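PDB 5AEB: LRA-12 from Uncultured bacterium, which hydrolyses beta-lactam antibiotics, probably including carbapenems, as a class B3 metallo-beta-lactamase with two zinc ions in its active site. Local coordinates for residues L139-D142 / K143-I146; A225-A228 / S229-S232; D250-G253 / Y254-L258. All coordinates share one frame; numbering follows the deposited sequence.

Interaction 1 (L139-D142 / K143-I146); sequences LLHD and KDTI. With CO (cobalt (II) ion), chain G.
His-141 and Asp-144 stand at the two ends of a type II beta turn in which the chain leaves strand 138-140 and swings into strand 145-148. The end-to-end directions of 139-142 and 143-146 differ by 134°, and the turn is closed by the hydrogen bond from Asp-144 N to His-141 O (2.9 Å).

The Asp-144 carboxylate reaches back to the residue opening the turn. Its OD2 takes two hydrogen bonds from His-141, one from the backbone N (2.9 Å) and one from ring ND1 (3.1 Å), both arriving on the same face of the carboxylate. The backbone bond is nearly straight at 167°, whereas the ring N-H is bent to 135°, OD2 lying off the imidazole plane; ring and carboxylate are almost perpendicular. Water 1 adds a second route, accepting from ND1 and donating to Asp-144 OD1. These bonds limit rotation of the ring and leave the opposite nitrogen, NE2, to hold cobalt at 2.0 Å; Glu-108 also binds this ion. Polarisation of the imidazole by the carboxylate is plausible.

On the outer corner, Asp-142 OD2 forms a salt bridge with Lys-143 NZ (3.1 Å), while OD1 receives a hydrogen bond from His-157 N. On the buried side, Leu-140 CD1 meets Ile-146 CD1 at 3.8 Å, the side chains crossing at about a right angle.

Backbone bonds join Leu-140 to Ala-106 and Glu-108, and Ile-146 to Leu-153. The turn passes from the edge of one sheet to the edge of the other, with Met-105 of strand 103-107 against both Leu-140 and Ile-146.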
ATOM      1  N   LEU A 139      10.064 -13.102   2.929  1.00 23.01           N
ATOM      2  CA  LEU A 139       8.950 -13.433   2.054  1.00 22.26           C
ATOM      3  C   LEU A 139       7.803 -13.815   2.955  1.00 22.17           C
ATOM      4  O   LEU A 139       7.903 -14.757   3.729  1.00 22.51           O
ATOM      5  CB  LEU A 139       9.315 -14.577   1.104  1.00 23.25           C
ATOM      6  CG  LEU A 139      10.608 -14.394   0.291  1.00 23.44           C
ATOM      7  CD1 LEU A 139      10.876 -15.603  -0.596  1.00 24.26           C
ATOM      8  CD2 LEU A 139      10.499 -13.124  -0.553  1.00 22.56           C
ATOM      9  N   LEU A 140       6.728 -13.043   2.863  1.00 21.24           N
ATOM     10  CA  LEU A 140       5.512 -13.235   3.622  1.00 21.11           C
ATOM     11  C   LEU A 140       4.480 -14.034   2.845  1.00 21.47           C
ATOM     12  O   LEU A 140       4.338 -13.840   1.620  1.00 20.81           O
ATOM     13  CB  LEU A 140       4.889 -11.871   3.885  1.00 20.66           C
ATOM     14  CG  LEU A 140       5.747 -10.864   4.671  1.00 20.41           C
ATOM     15  CD1 LEU A 140       5.127  -9.477   4.663  1.00 19.56           C
ATOM     16  CD2 LEU A 140       5.928 -11.408   6.082  1.00 20.80           C
ATOM     17  N   HIS A 141       3.740 -14.879   3.578  1.00 21.73           N
ATOM     18  CA  HIS A 141       2.617 -15.645   3.041  1.00 22.30           C
ATOM     19  C   HIS A 141       1.369 -15.158   3.700  1.00 22.30           C
ATOM     20  O   HIS A 141       1.429 -14.519   4.766  1.00 21.80           O
ATOM     21  CB  HIS A 141       2.800 -17.155   3.330  1.00 23.15           C
ATOM     22  CG  HIS A 141       4.219 -17.652   3.103  1.00 23.67           C
ATOM     23  ND1 HIS A 141       5.131 -17.743   4.110  1.00 24.04           N
ATOM     24  CD2 HIS A 141       4.877 -18.052   1.940  1.00 23.89           C
ATOM     25  CE1 HIS A 141       6.310 -18.179   3.611  1.00 24.36           C
ATOM     26  NE2 HIS A 141       6.154 -18.372   2.282  1.00 24.23           N
ATOM     27  N   ASP A 142       0.238 -15.474   3.074  1.00 22.58           N
ATOM     28  CA  ASP A 142      -1.090 -15.213   3.621  1.00 22.94           C
ATOM     29  C   ASP A 142      -1.178 -15.451   5.120  1.00 23.75           C
ATOM     30  O   ASP A 142      -0.904 -16.549   5.588  1.00 24.53           O
ATOM     31  CB  ASP A 142      -2.171 -16.079   2.934  1.00 23.20           C
ATOM     32  CG  ASP A 142      -3.593 -15.569   3.215  1.00 23.00           C
ATOM     33  OD1 ASP A 142      -3.825 -14.357   3.327  1.00 22.17           O
ATOM     34  OD2 ASP A 142      -4.509 -16.380   3.321  1.00 23.82           O
ATOM     35  N   LYS A 143      -1.564 -14.402   5.851  1.00 24.00           N
ATOM     36  CA  LYS A 143      -1.785 -14.463   7.294  1.00 25.25           C
ATOM     37  C   LYS A 143      -0.520 -14.479   8.189  1.00 25.42           C
ATOM     38  O   LYS A 143      -0.653 -14.571   9.408  1.00 26.06           O
ATOM     39  CB  LYS A 143      -2.804 -15.576   7.656  1.00 27.08           C
ATOM     40  CG  LYS A 143      -4.223 -15.206   7.204  1.00 28.25           C
ATOM     41  CD  LYS A 143      -5.134 -16.414   7.030  1.00 30.77           C
ATOM     42  CE  LYS A 143      -6.477 -15.996   6.411  1.00 31.85           C
ATOM     43  NZ  LYS A 143      -6.812 -16.900   5.254  1.00 33.07           N
ATOM     44  N   ASP A 144       0.675 -14.339   7.600  1.00 24.73           N
ATOM     45  CA  ASP A 144       1.894 -14.121   8.382  1.00 24.99           C
ATOM     46  C   ASP A 144       1.751 -12.810   9.174  1.00 25.23           C
ATOM     47  O   ASP A 144       1.039 -11.857   8.756  1.00 24.33           O
ATOM     48  CB  ASP A 144       3.167 -14.083   7.504  1.00 24.41           C
ATOM     49  CG  ASP A 144       3.655 -15.486   7.083  1.00 25.17           C
ATOM     50  OD1 ASP A 144       3.080 -16.500   7.525  1.00 25.88           O
ATOM     51  OD2 ASP A 144       4.596 -15.576   6.284  1.00 24.67           O
ATOM     52  N   THR A 145       2.404 -12.766  10.327  1.00 25.92           N
ATOM     53  CA  THR A 145       2.306 -11.594  11.185  1.00 26.09           C
ATOM     54  C   THR A 145       3.657 -10.887  11.237  1.00 25.93           C
ATOM     55  O   THR A 145       4.721 -11.508  11.091  1.00 26.25           O
ATOM     56  CB  THR A 145       1.816 -11.947  12.595  1.00 27.47           C
ATOM     57  OG1 THR A 145       2.868 -12.599  13.306  1.00 29.09           O
ATOM     58  CG2 THR A 145       0.598 -12.871  12.546  1.00 28.03           C
ATOM     59  N   ILE A 146       3.610  -9.576  11.393  1.00 25.61           N
ATOM     60  CA  ILE A 146       4.805  -8.779  11.495  1.00 25.63           C
ATOM     61  C   ILE A 146       4.652  -8.031  12.806  1.00 26.55           C
ATOM     62  O   ILE A 146       3.718  -7.234  12.973  1.00 25.58           O
ATOM     63  CB  ILE A 146       4.938  -7.806  10.312  1.00 24.39           C
ATOM     64  CG1 ILE A 146       4.940  -8.553   8.984  1.00 24.18           C
ATOM     65  CG2 ILE A 146       6.197  -6.960  10.460  1.00 24.68           C
ATOM     66  CD1 ILE A 146       4.093  -7.888   7.928  1.00 23.06           C
TER
HETATM   67 CO    CO G1311       7.312 -18.915   0.719  0.70  6.37          CO
HETATM   68  O   HOH W   1       4.342 -18.576   6.610  1.00 11.01           O
HETATM   69  O   HOH W   2       0.664 -17.741   7.970  1.00 19.63           O

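Interaction 2 (A225-A228 / S229-S232); sequences ASHA and SQFS. With ZN (zinc ion), chain C.
The His-227 imidazole and the Gln-230 amide meet with their planes 76° apart, the amide oxygen OE1 lying at the ring edge, in its plane. Water 5 is also in plane at the edge, and the rings of His-89 and Trp-17 meet the imidazole. This is the loop after strand 222-225 that carries a zinc ligand in the metallo-beta-lactamase fold: NE2 of His-227 binds the metal at 2.0 Å, alongside Asp-88 and His-89. ND1 donates to Asp-37, a bond that would help set the ring's rotation. The Phe-231 ring presents its edge to His-227 O, with CD1 3.5 Å away, and the same CD1 touches Ala-225 CB at 3.8 Å. Its chi1 of 61°, with CG between backbone N and carbonyl carbon, brings CD1 back beside both.

Two backbone bonds coil the turn: Gln-230 N donates to His-227 O (3.0 Å), and Phe-231 N to Ala-228 O (3.2 Å). Both are bent to 137°, in keeping with the short 3-10 segment.

The extended Gln-230 side chain runs back so that OE1 accepts from His-227 N at 3.1 Å, the donor standing above the amide plane. That oxygen also receives a hydrogen bond from water 3, at 2.7 Å.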
ATOM      1  N   ALA A 225      -6.255   3.053   1.876  1.00 18.62           N
ATOM      2  CA  ALA A 225      -5.921   2.356   0.634  1.00 18.51           C
ATOM      3  C   ALA A 225      -4.588   2.827   0.057  1.00 18.59           C
ATOM      4  O   ALA A 225      -3.935   3.696   0.635  1.00 18.76           O
ATOM      5  CB  ALA A 225      -7.069   2.475  -0.377  1.00 18.64           C
ATOM      6  N   SER A 226      -4.169   2.229  -1.054  1.00 18.56           N
ATOM      7  CA  SER A 226      -2.905   2.565  -1.678  1.00 18.69           C
ATOM      8  C   SER A 226      -2.912   3.953  -2.359  1.00 19.07           C
ATOM      9  O   SER A 226      -1.875   4.585  -2.481  1.00 19.28           O
ATOM     10  CB  SER A 226      -2.521   1.477  -2.673  1.00 18.64           C
ATOM     11  OG  SER A 226      -2.090   0.300  -1.950  1.00 18.40           O
ATOM     12  N   HIS A 227      -4.082   4.409  -2.787  1.00 19.23           N
ATOM     13  CA  HIS A 227      -4.238   5.767  -3.344  1.00 19.70           C
ATOM     14  C   HIS A 227      -5.197   6.548  -2.484  1.00 19.83           C
ATOM     15  O   HIS A 227      -6.236   6.014  -2.092  1.00 19.62           O
ATOM     16  CB  HIS A 227      -4.748   5.715  -4.795  1.00 19.97           C
ATOM     17  CG  HIS A 227      -3.710   5.235  -5.788  1.00 20.06           C
ATOM     18  ND1 HIS A 227      -3.010   6.079  -6.581  1.00 20.52           N
ATOM     19  CD2 HIS A 227      -3.286   3.951  -6.112  1.00 19.82           C
ATOM     20  CE1 HIS A 227      -2.123   5.356  -7.323  1.00 20.53           C
ATOM     21  NE2 HIS A 227      -2.314   4.060  -7.053  1.00 20.11           N
ATOM     22  N   ALA A 228      -4.896   7.828  -2.220  1.00 20.26           N
ATOM     23  CA  ALA A 228      -5.763   8.640  -1.377  1.00 20.50           C
ATOM     24  C   ALA A 228      -7.183   8.664  -1.950  1.00 20.59           C
ATOM     25  O   ALA A 228      -8.160   8.529  -1.210  1.00 20.48           O
ATOM     26  CB  ALA A 228      -5.218  10.043  -1.200  1.00 21.13           C
ATOM     27  N   SER A 229      -7.290   8.779  -3.269  1.00 20.83           N
ATOM     28  CA  SER A 229      -8.583   8.903  -3.892  1.00 21.06           C
ATOM     29  C   SER A 229      -9.430   7.659  -3.629  1.00 20.60           C
ATOM     30  O   SER A 229     -10.639   7.781  -3.520  1.00 20.74           O
ATOM     31  CB  SER A 229      -8.465   9.196  -5.394  1.00 21.51           C
ATOM     32  OG  SER A 229      -7.774   8.142  -6.051  1.00 21.25           O
ATOM     33  N   GLN A 230      -8.798   6.478  -3.494  1.00 20.14           N
ATOM     34  CA  GLN A 230      -9.586   5.246  -3.340  1.00 19.84           C
ATOM     35  C   GLN A 230     -10.355   5.128  -2.032  1.00 19.66           C
ATOM     36  O   GLN A 230     -11.325   4.414  -1.979  1.00 19.62           O
ATOM     37  CB  GLN A 230      -8.758   3.987  -3.578  1.00 19.53           C
ATOM     38  CG  GLN A 230      -8.123   3.939  -4.949  1.00 19.78           C
ATOM     39  CD  GLN A 230      -7.038   2.869  -5.050  1.00 19.51           C
ATOM     40  OE1 GLN A 230      -6.251   2.614  -4.087  1.00 19.18           O
ATOM     41  NE2 GLN A 230      -6.979   2.239  -6.193  1.00 19.74           N
ATOM     42  N   PHE A 231      -9.929   5.827  -0.990  1.00 19.73           N
ATOM     43  CA  PHE A 231     -10.758   5.963   0.212  1.00 20.32           C
ATOM     44  C   PHE A 231     -11.239   7.378   0.460  1.00 21.20           C
ATOM     45  O   PHE A 231     -11.560   7.715   1.596  1.00 21.57           O
ATOM     46  CB  PHE A 231     -10.076   5.404   1.483  1.00 19.90           C
ATOM     47  CG  PHE A 231      -8.770   6.068   1.870  1.00 20.06           C
ATOM     48  CD1 PHE A 231      -7.622   5.910   1.107  1.00 20.14           C
ATOM     49  CD2 PHE A 231      -8.664   6.747   3.071  1.00 20.45           C
ATOM     50  CE1 PHE A 231      -6.411   6.465   1.514  1.00 20.27           C
ATOM     51  CE2 PHE A 231      -7.471   7.327   3.480  1.00 20.74           C
ATOM     52  CZ  PHE A 231      -6.334   7.177   2.704  1.00 20.63           C
ATOM     53  N   SER A 232     -11.274   8.189  -0.586  1.00 22.06           N
ATOM     54  CA  SER A 232     -11.723   9.600  -0.490  1.00 23.34           C
ATOM     55  C   SER A 232     -11.025  10.347   0.644  1.00 24.21           C
ATOM     56  O   SER A 232     -11.687  11.029   1.425  1.00 24.43           O
ATOM     57  CB  SER A 232     -13.220   9.669  -0.218  1.00 23.37           C
ATOM     58  OG  SER A 232     -13.943   9.180  -1.309  1.00 23.44           O
TER
HETATM   59 ZN    ZN C1307      -1.211   2.439  -7.580  0.70  2.00          ZN
HETATM   60  O   HOH W   3      -5.487   0.171  -3.317  1.00  8.58           O
HETATM   61  O   HOH W   4      -2.760   1.372  -7.726  1.00  4.14           O
HETATM   62  O   HOH W   5      -0.783   1.015  -8.807  1.00  2.00           O

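Interaction 3 (D250-G253 / Y254-L258); sequences DRKG and YDESL
Tyr-254, Arg-251 and Gly-253 carry the largest share of this contact at the start of helix 251-267. Tyr-254 CD2 lies 3.8 Å above the centre of one face of the Arg-251 guanidinium, but the ring and guanidinium planes are 62° apart, so the ring touches that face through CD2 and does not stack on it. The arginine is bent at chi2 (62°), which carries the guanidinium beside Asp-255, one helical turn further on.

The carboxylate of Asp-255 is gripped side-on. Arg-251 NE donates to OD2 at 3.2 Å in an almost straight bond (168°) that lies in the guanidinium plane, and NH2 donates to the syn lone pair of OD1 at 3.0 Å. Arg-251 NH1 and NH2 also donate to the carbonyls of Leu-218 and Lys-216, so the group is held both by its own helix and by carbonyls at and just beyond the C-terminal end of helix 204-216. The Tyr-254 hydroxyl bonds to Met-215 O, and its ring meets Phe-220 and Trp-223 edge-to-face.

Gly-253, the third member, contributes backbone alone. Its O accepts from Ser-257 N (3.0 Å), and its N donates to Asp-250 OD1 (2.9 Å), while OD2 of that aspartate forms a salt bridge with Lys-236. On the exposed side Lys-252 NZ bridges to Glu-256 OE2 at 2.9 Å, approaching from above the carboxylate plane.

The two i to i+4 salt bridges are common on helix surfaces; the Asp-250 side-chain bond to Gly-253 N is the N-cap, and the i to i+4 backbone bonds define the alpha-helix it opens.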
ATOM      1  N   ASP A 250     -15.829   4.218   7.735  1.00 22.95           N
ATOM      2  CA  ASP A 250     -16.555   4.386   6.459  1.00 22.54           C
ATOM      3  C   ASP A 250     -16.790   3.037   5.798  1.00 21.88           C
ATOM      4  O   ASP A 250     -16.300   2.769   4.696  1.00 21.49           O
ATOM      5  CB  ASP A 250     -15.765   5.356   5.533  1.00 22.50           C
ATOM      6  CG  ASP A 250     -16.462   5.630   4.195  1.00 22.66           C
ATOM      7  OD1 ASP A 250     -17.713   5.565   4.122  1.00 23.08           O
ATOM      8  OD2 ASP A 250     -15.754   5.898   3.186  1.00 22.53           O
ATOM      9  N   ARG A 251     -17.538   2.175   6.478  1.00 21.59           N
ATOM     10  CA  ARG A 251     -17.850   0.899   5.921  1.00 21.58           C
ATOM     11  C   ARG A 251     -18.601   1.006   4.591  1.00 21.63           C
ATOM     12  O   ARG A 251     -18.279   0.267   3.649  1.00 21.70           O
ATOM     13  CB  ARG A 251     -18.586   0.032   6.944  1.00 22.19           C
ATOM     14  CG  ARG A 251     -18.842  -1.392   6.477  1.00 21.99           C
ATOM     15  CD  ARG A 251     -17.563  -2.154   6.214  1.00 21.85           C
ATOM     16  NE  ARG A 251     -17.847  -3.292   5.331  1.00 21.95           N
ATOM     17  CZ  ARG A 251     -17.241  -4.472   5.401  1.00 22.17           C
ATOM     18  NH1 ARG A 251     -16.283  -4.699   6.305  1.00 21.69           N
ATOM     19  NH2 ARG A 251     -17.575  -5.423   4.532  1.00 22.16           N
ATOM     20  N   LYS A 252     -19.555   1.938   4.497  1.00 21.82           N
ATOM     21  CA  LYS A 252     -20.312   2.155   3.247  1.00 21.98           C
ATOM     22  C   LYS A 252     -19.355   2.458   2.091  1.00 21.57           C
ATOM     23  O   LYS A 252     -19.515   1.899   1.006  1.00 21.32           O
ATOM     24  CB  LYS A 252     -21.361   3.283   3.357  1.00 22.66           C
ATOM     25  CG  LYS A 252     -22.340   3.284   2.183  1.00 23.38           C
ATOM     26  CD  LYS A 252     -23.449   4.324   2.256  1.00 24.29           C
ATOM     27  CE  LYS A 252     -22.879   5.715   2.444  1.00 24.43           C
ATOM     28  NZ  LYS A 252     -22.028   6.124   1.314  1.00 24.57           N
ATOM     29  N   GLY A 253     -18.357   3.325   2.341  1.00 21.10           N
ATOM     30  CA  GLY A 253     -17.393   3.689   1.297  1.00 21.01           C
ATOM     31  C   GLY A 253     -16.647   2.470   0.773  1.00 20.50           C
ATOM     32  O   GLY A 253     -16.481   2.290  -0.427  1.00 20.69           O
ATOM     33  N   TYR A 254     -16.205   1.630   1.703  1.00 20.17           N
ATOM     34  CA  TYR A 254     -15.511   0.394   1.408  1.00 20.01           C
ATOM     35  C   TYR A 254     -16.366  -0.592   0.572  1.00 20.79           C
ATOM     36  O   TYR A 254     -15.919  -1.090  -0.475  1.00 20.41           O
ATOM     37  CB  TYR A 254     -15.062  -0.232   2.721  1.00 19.39           C
ATOM     38  CG  TYR A 254     -14.298  -1.533   2.622  1.00 19.21           C
ATOM     39  CD1 TYR A 254     -12.923  -1.531   2.358  1.00 18.95           C
ATOM     40  CD2 TYR A 254     -14.936  -2.758   2.845  1.00 19.43           C
ATOM     41  CE1 TYR A 254     -12.205  -2.709   2.301  1.00 18.89           C
ATOM     42  CE2 TYR A 254     -14.227  -3.956   2.804  1.00 19.42           C
ATOM     43  CZ  TYR A 254     -12.856  -3.920   2.513  1.00 19.14           C
ATOM     44  OH  TYR A 254     -12.100  -5.080   2.474  1.00 19.18           O
ATOM     45  N   ASP A 255     -17.577  -0.859   1.060  1.00 23.12           N
ATOM     46  CA  ASP A 255     -18.555  -1.657   0.344  1.00 24.59           C
ATOM     47  C   ASP A 255     -18.902  -1.085  -1.039  1.00 24.64           C
ATOM     48  O   ASP A 255     -18.992  -1.853  -1.985  1.00 25.04           O
ATOM     49  CB  ASP A 255     -19.821  -1.888   1.193  1.00 26.63           C
ATOM     50  CG  ASP A 255     -19.592  -2.846   2.386  1.00 28.29           C
ATOM     51  OD1 ASP A 255     -18.768  -3.799   2.306  1.00 28.51           O
ATOM     52  OD2 ASP A 255     -20.287  -2.664   3.418  1.00 30.20           O
ATOM     53  N   GLU A 256     -19.100   0.233  -1.162  1.00 25.12           N
ATOM     54  CA  GLU A 256     -19.417   0.841  -2.472  1.00 26.49           C
ATOM     55  C   GLU A 256     -18.253   0.584  -3.437  1.00 25.62           C
ATOM     56  O   GLU A 256     -18.454   0.240  -4.606  1.00 26.10           O
ATOM     57  CB  GLU A 256     -19.655   2.362  -2.383  1.00 28.26           C
ATOM     58  CG  GLU A 256     -21.077   2.794  -2.070  1.00 30.86           C
ATOM     59  CD  GLU A 256     -21.195   4.271  -1.657  1.00 32.85           C
ATOM     60  OE1 GLU A 256     -20.209   5.036  -1.781  1.00 33.24           O
ATOM     61  OE2 GLU A 256     -22.275   4.673  -1.177  1.00 34.66           O
ATOM     62  N   SER A 257     -17.037   0.736  -2.925  1.00 24.62           N
ATOM     63  CA  SER A 257     -15.857   0.569  -3.718  1.00 24.66           C
ATOM     64  C   SER A 257     -15.714  -0.901  -4.183  1.00 24.29           C
ATOM     65  O   SER A 257     -15.413  -1.162  -5.358  1.00 24.16           O
ATOM     66  CB  SER A 257     -14.648   1.053  -2.924  1.00 25.01           C
ATOM     67  OG  SER A 257     -13.472   0.795  -3.620  1.00 26.38           O
ATOM     68  N   LEU A 258     -15.966  -1.859  -3.293  1.00 23.93           N
ATOM     69  CA  LEU A 258     -15.831  -3.255  -3.692  1.00 24.41           C
ATOM     70  C   LEU A 258     -16.932  -3.697  -4.681  1.00 25.75           C
ATOM     71  O   LEU A 258     -16.700  -4.562  -5.534  1.00 25.96           O
ATOM     72  CB  LEU A 258     -15.782  -4.191  -2.486  1.00 24.65           C
ATOM     73  CG  LEU A 258     -14.529  -4.151  -1.605  1.00 24.75           C
ATOM     74  CD1 LEU A 258     -14.721  -5.089  -0.430  1.00 26.00           C
ATOM     75  CD2 LEU A 258     -13.247  -4.487  -2.366  1.00 25.09           C
TER

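From the N terminus the three contacts come in series; each is a local closure, and none nests within or crosses another. Interaction 1 closes the turn between the two sheets, linking strands 138-140 and 145-148. Interaction 2 lies about 23 Å away between centres, across the middle of the chain, and closes the loop between strand 222-225 and helix 233-236. Interaction 3 starts helix 251-267, its centre about 12 Å from that of interaction 2. These last two do not touch, but Lys-236 connects them by donating to Phe-231 O and pairing with Asp-250. Trp-223 does likewise, packing on Phe-231 and Tyr-254 and bonding to Asp-250 O.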